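Local structure of receptor-like protein kinase ANXUR1 (Arabidopsis thaliana, 6FIG) at residues A[196-201]-A[209-214]; A[202-207]-A[244-249]. The protein is a plant receptor-like kinase of the malectin-like family involved in reproduction, whose extracellular malectin-like region probably senses signals outside the cell. All coordinates share one frame; numbering follows the deposited sequence.

Contact 1 of 2, residues A[196-201]-A[209-214]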
loop_
_atom_site.group_PDB
_atom_site.type_symbol
_atom_site.label_atom_id
_atom_site.label_comp_id
_atom_site.label_asym_id
_atom_site.label_seq_id
_atom_site.Cartn_x
_atom_site.Cartn_y
_atom_site.Cartn_z
ATOM N N GLN A 196 20.210 -2.853 9.919
ATOM C CA GLN A 196 19.417 -1.929 10.719
ATOM C C GLN A 196 17.943 -2.339 10.705
ATOM O O GLN A 196 17.486 -3.053 9.819
ATOM C CB GLN A 196 19.550 -0.499 10.185
ATOM C CG GLN A 196 20.959 0.072 10.299
ATOM C CD GLN A 196 21.082 1.480 9.735
ATOM O OE1 GLN A 196 21.852 1.722 8.800
ATOM N NE2 GLN A 196 20.333 2.421 10.307
ATOM N N ASP A 197 17.201 -1.852 11.699
ATOM C CA ASP A 197 15.761 -2.025 11.701
ATOM C C ASP A 197 15.183 -1.598 10.348
ATOM O O ASP A 197 15.539 -0.538 9.806
ATOM C CB ASP A 197 15.075 -1.156 12.763
ATOM C CG ASP A 197 15.384 -1.564 14.209
ATOM O OD1 ASP A 197 15.992 -2.623 14.487
ATOM O OD2 ASP A 197 14.991 -0.768 15.105
ATOM N N ILE A 198 14.273 -2.411 9.830
ATOM C CA ILE A 198 13.492 -2.070 8.656
ATOM C C ILE A 198 12.074 -1.749 9.146
ATOM O O ILE A 198 11.399 -2.660 9.639
ATOM C CB ILE A 198 13.413 -3.242 7.661
ATOM C CG1 ILE A 198 14.810 -3.679 7.222
ATOM C CG2 ILE A 198 12.589 -2.839 6.443
ATOM C CD1 ILE A 198 14.825 -4.938 6.377
ATOM N N PRO A 199 11.621 -0.486 8.990
ATOM C CA PRO A 199 10.266 -0.106 9.414
ATOM C C PRO A 199 9.231 -0.720 8.482
ATOM O O PRO A 199 9.544 -1.061 7.333
ATOM C CB PRO A 199 10.262 1.414 9.288
ATOM C CG PRO A 199 11.215 1.678 8.172
ATOM C CD PRO A 199 12.286 0.622 8.268
ATOM N N GLY A 200 8.009 -0.865 8.982
ATOM C CA GLY A 200 6.910 -1.435 8.193
ATOM C C GLY A 200 6.681 -0.741 6.856
ATOM O O GLY A 200 6.357 -1.379 5.854
ATOM N N SER A 201 6.913 0.564 6.798
ATOM C CA SER A 201 6.773 1.296 5.544
ATOM C C SER A 201 7.708 0.812 4.429
ATOM O O SER A 201 7.482 1.095 3.265
ATOM C CB SER A 201 6.984 2.796 5.788
ATOM O OG SER A 201 8.317 3.030 6.218
ATOM N N ARG A 209 5.399 -5.334 7.993
ATOM C CA ARG A 209 6.166 -6.006 9.033
ATOM C C ARG A 209 7.423 -5.203 9.359
ATOM O O ARG A 209 8.082 -4.670 8.469
ATOM C CB ARG A 209 6.622 -7.390 8.582
ATOM C CG ARG A 209 5.495 -8.356 8.275
ATOM C CD ARG A 209 5.974 -9.546 7.447
ATOM N NE ARG A 209 6.465 -9.110 6.156
ATOM C CZ ARG A 209 6.857 -9.908 5.160
ATOM N NH1 ARG A 209 6.835 -11.230 5.274
ATOM N NH2 ARG A 209 7.317 -9.358 4.048
ATOM N N THR A 210 7.744 -5.123 10.640
ATOM C CA THR A 210 8.980 -4.510 11.077
ATOM C C THR A 210 10.033 -5.608 11.215
ATOM O O THR A 210 9.768 -6.638 11.807
ATOM C CB THR A 210 8.783 -3.790 12.413
ATOM O OG1 THR A 210 7.755 -2.813 12.240
ATOM C CG2 THR A 210 10.045 -3.082 12.838
ATOM N N TRP A 211 11.221 -5.372 10.669
ATOM C CA TRP A 211 12.342 -6.328 10.796
ATOM C C TRP A 211 13.391 -5.683 11.707
ATOM O O TRP A 211 13.933 -4.633 11.385
ATOM C CB TRP A 211 12.923 -6.676 9.438
ATOM C CG TRP A 211 11.950 -7.226 8.449
ATOM C CD1 TRP A 211 10.960 -6.529 7.777
ATOM C CD2 TRP A 211 11.822 -8.595 8.040
ATOM N NE1 TRP A 211 10.265 -7.390 6.958
ATOM C CE2 TRP A 211 10.768 -8.659 7.104
ATOM C CE3 TRP A 211 12.531 -9.774 8.348
ATOM C CZ2 TRP A 211 10.385 -9.844 6.506
ATOM C CZ3 TRP A 211 12.157 -10.937 7.737
ATOM C CH2 TRP A 211 11.099 -10.972 6.829
ATOM N N TYR A 212 13.670 -6.291 12.849
ATOM C CA TYR A 212 14.516 -5.656 13.865
ATOM C C TYR A 212 15.956 -6.149 13.790
ATOM O O TYR A 212 16.216 -7.322 13.467
ATOM C CB TYR A 212 13.973 -5.971 15.244
ATOM C CG TYR A 212 12.593 -5.412 15.495
ATOM C CD1 TYR A 212 12.436 -4.140 16.002
ATOM C CD2 TYR A 212 11.452 -6.164 15.211
ATOM C CE1 TYR A 212 11.160 -3.623 16.241
ATOM C CE2 TYR A 212 10.178 -5.664 15.450
ATOM C CZ TYR A 212 10.044 -4.394 15.956
ATOM O OH TYR A 212 8.780 -3.904 16.176
ATOM N N ASN A 213 16.883 -5.274 14.138
ATOM C CA ASN A 213 18.274 -5.686 14.230
ATOM C C ASN A 213 18.421 -6.859 15.216
ATOM O O ASN A 213 17.721 -6.928 16.233
ATOM C CB ASN A 213 19.168 -4.521 14.623
ATOM C CG ASN A 213 20.612 -4.949 14.809
ATOM O OD1 ASN A 213 21.046 -5.137 15.933
ATOM N ND2 ASN A 213 21.345 -5.140 13.713
ATOM N N ASP A 214 19.313 -7.800 14.878
ATOM C CA ASP A 214 19.464 -9.043 15.644
ATOM C C ASP A 214 20.415 -8.984 16.831
ATOM O O ASP A 214 20.443 -9.915 17.624
ATOM C CB ASP A 214 19.891 -10.185 14.725
ATOM C CG ASP A 214 21.308 -10.031 14.241
ATOM O OD1 ASP A 214 21.643 -8.925 13.749
ATOM O OD2 ASP A 214 22.094 -11.003 14.371
HETATM O O HOH W 1 7.755 -0.035 11.797
#
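Ile-198 and Trp-211 pair as a single antiparallel beta bridge, closing the loop that leads into strand 212-213 of the malectin-like region. Two backbone bonds make this hydrogen-bonded pair: Ile-198 N to Trp-211 O at 2.7 Å, and Trp-211 N to Ile-198 O at 2.9 Å. The CA-H groups of Asp-197 and Thr-210 make further contacts with the same two oxygens.

The polar side-chain link belongs to Asp-197. Its CG lies beside its own backbone N (chi1 -68°), which carries OD1 across to Asn-213 N at 2.8 Å in a nearly straight bond of 171°. A short carboxylate can thus take up a backbone N-H beyond the bridge. The side-chain ND2 of Asn-213 bonds separately to Gly-195 O.

Apolar packing falls to Ile-198 and Trp-211, which lie side by side, pointing the same way, CB to CB 3.9 Å, and both pack on Ile-249 of helix 247-250. The branched, oily isoleucine suits this buried place. The Trp-211 ring turns its edge to the face of the Arg-209 guanidinium, CZ2 standing 3.8 Å above the centre of the group; Asp-203 is the polar partner of both side chains.

At the far end Gly-200, with no side chain, brings its CA to 3.5 Å from Arg-209 O in a CA-H...O contact. A water accepts from Gly-200 N at 2.9 Å and lies 2.8 Å from Thr-210 OG1.

Contact 2 of 2, residues A[202-207]-A[244-249]. With CA (calcium ion), chain H.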
loop_
_atom_site.group_PDB
_atom_site.type_symbol
_atom_site.label_atom_id
_atom_site.label_comp_id
_atom_site.label_asym_id
_atom_site.label_seq_id
_atom_site.Cartn_x
_atom_site.Cartn_y
_atom_site.Cartn_z
ATOM N N GLN A 202 8.796 0.134 4.779
ATOM C CA GLN A 202 9.741 -0.382 3.797
ATOM C C GLN A 202 9.604 -1.888 3.550
ATOM O O GLN A 202 10.347 -2.458 2.762
ATOM C CB GLN A 202 11.166 -0.039 4.236
ATOM C CG GLN A 202 11.465 1.448 4.095
ATOM C CD GLN A 202 11.566 1.865 2.630
ATOM O OE1 GLN A 202 12.168 1.154 1.807
ATOM N NE2 GLN A 202 10.989 2.999 2.299
ATOM N N ASP A 203 8.642 -2.517 4.204
ATOM C CA ASP A 203 8.435 -3.962 4.068
ATOM C C ASP A 203 7.867 -4.289 2.698
ATOM O O ASP A 203 7.170 -3.454 2.102
ATOM C CB ASP A 203 7.472 -4.452 5.141
ATOM C CG ASP A 203 7.338 -5.955 5.168
ATOM O OD1 ASP A 203 8.342 -6.663 4.849
ATOM O OD2 ASP A 203 6.270 -6.450 5.548
ATOM N N SER A 204 8.150 -5.497 2.204
ATOM C CA SER A 204 7.604 -5.966 0.934
ATOM C C SER A 204 6.203 -6.540 1.114
ATOM O O SER A 204 5.717 -6.680 2.229
ATOM C CB SER A 204 8.512 -7.015 0.312
ATOM O OG SER A 204 8.669 -8.104 1.191
ATOM N N GLY A 205 5.541 -6.813 -0.014
ATOM C CA GLY A 205 4.178 -7.384 0.035
ATOM C C GLY A 205 3.105 -6.433 0.539
ATOM O O GLY A 205 1.998 -6.849 0.815
ATOM N N GLY A 206 3.445 -5.155 0.696
ATOM C CA GLY A 206 2.644 -4.216 1.514
ATOM C C GLY A 206 2.222 -4.706 2.896
ATOM O O GLY A 206 1.191 -4.273 3.411
ATOM N N LEU A 207 3.018 -5.584 3.528
ATOM C CA LEU A 207 2.592 -6.248 4.748
ATOM C C LEU A 207 2.958 -5.484 6.029
ATOM O O LEU A 207 2.590 -5.887 7.111
ATOM C CB LEU A 207 3.151 -7.679 4.807
ATOM C CG LEU A 207 2.661 -8.630 3.717
ATOM C CD1 LEU A 207 3.373 -9.976 3.844
ATOM C CD2 LEU A 207 1.148 -8.797 3.801
ATOM N N ILE A 244 8.017 -12.581 0.619
ATOM C CA ILE A 244 8.703 -13.338 1.650
ATOM C C ILE A 244 9.492 -12.413 2.575
ATOM O O ILE A 244 9.410 -12.525 3.786
ATOM C CB ILE A 244 9.599 -14.446 1.043
ATOM C CG1 ILE A 244 8.724 -15.598 0.503
ATOM C CG2 ILE A 244 10.629 -14.937 2.017
ATOM C CD1 ILE A 244 8.056 -16.462 1.571
ATOM N N ALA A 245 10.234 -11.480 1.987
ATOM C CA ALA A 245 11.029 -10.526 2.783
ATOM C C ALA A 245 11.547 -9.450 1.840
ATOM O O ALA A 245 11.809 -9.734 0.673
ATOM C CB ALA A 245 12.196 -11.217 3.455
ATOM N N PRO A 246 11.696 -8.222 2.338
ATOM C CA PRO A 246 12.174 -7.148 1.498
ATOM C C PRO A 246 13.649 -7.253 1.147
ATOM O O PRO A 246 14.446 -7.922 1.839
ATOM C CB PRO A 246 11.910 -5.892 2.344
ATOM C CG PRO A 246 11.945 -6.375 3.732
ATOM C CD PRO A 246 11.388 -7.763 3.697
ATOM N N ALA A 247 14.013 -6.597 0.058
ATOM C CA ALA A 247 15.369 -6.729 -0.490
ATOM C C ALA A 247 16.448 -6.371 0.517
ATOM O O ALA A 247 17.514 -7.003 0.546
ATOM C CB ALA A 247 15.535 -5.893 -1.738
ATOM N N ASP A 248 16.171 -5.385 1.366
ATOM C CA ASP A 248 17.161 -4.954 2.345
ATOM C C ASP A 248 17.560 -6.025 3.351
ATOM O O ASP A 248 18.702 -5.983 3.830
ATOM C CB ASP A 248 16.750 -3.645 3.033
ATOM C CG ASP A 248 17.116 -2.394 2.194
ATOM O OD1 ASP A 248 17.868 -2.465 1.190
ATOM O OD2 ASP A 248 16.661 -1.297 2.538
ATOM N N ILE A 249 16.685 -6.994 3.648
ATOM C CA ILE A 249 17.065 -8.121 4.495
ATOM C C ILE A 249 18.256 -8.852 3.874
ATOM O O ILE A 249 19.247 -9.166 4.567
ATOM C CB ILE A 249 15.889 -9.127 4.654
ATOM C CG1 ILE A 249 14.781 -8.489 5.499
ATOM C CG2 ILE A 249 16.341 -10.483 5.196
ATOM C CD1 ILE A 249 15.163 -8.214 6.931
HETATM CA CA CA H . 20.184 -8.836 6.826
#
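Pro-246 turns its ring toward the 202-207 loop, where Asp-203 and Ser-204 receive it in a buried, purely van der Waals contact. Asp-203 slants across the ring: with CG anti to its backbone N (chi1 -173°), the carboxylate swings back to the proline, and OD1 comes within 3.4 Å of Pro-246 CD. OD2 forms a salt bridge with Arg-209 and OD1 probably accepts from Trp-211 NE1, which together fix the carboxylate.

Ser-204 points toward 244-249. Its OG stands over the face of the Ala-245 to Pro-246 peptide, 3.2 Å from Pro-246 N, which has no hydrogen to offer, and is bonded instead to Val-242 O. So small a hydroxyl can fit there while keeping that bond. Pro-246 CB completes the fit, 3.8 Å from Gln-202 O.

Beyond Ser-204 the loop reverses in a type I' turn, closed by Leu-207 N to Ser-204 O; Gly-205 and Gly-206 take its positive phi angles with ease. Lys-69 of the second subunit touches Leu-207.

Proline suits its place: a compact ring with no N-H to satisfy, packed against the loop just ahead of helix 247-250, whose Ile-249 O binds calcium. On the flanks, Ile-244 and Ala-245 pack on strand 278-287, and Leu-207 rests on strand 151-161.

In the fold
Contacts 1 and 2 lie about 9 Å apart between centres and share one loop: 196-201 runs directly into 202-207, and the chain then returns as 209-214. Asp-203 ties them together, with OD2 2.7 Å from Arg-209 NE in a salt bridge and OD1 2.9 Å from Trp-211 NE1 in a probable hydrogen bond. A second, apolar joint forms where Ile-249 CD1 meets Ile-198 CD1 at 3.3 Å and Trp-211 CE3 at 3.4 Å. The carbonyl of that same Ile-249 binds calcium 2.5 Å from its O, alongside Asn-192, Val-193, Thr-252 and Asn-365, so contact 2 supplies a metal ligand whose side chain packs on the bridge of contact 1.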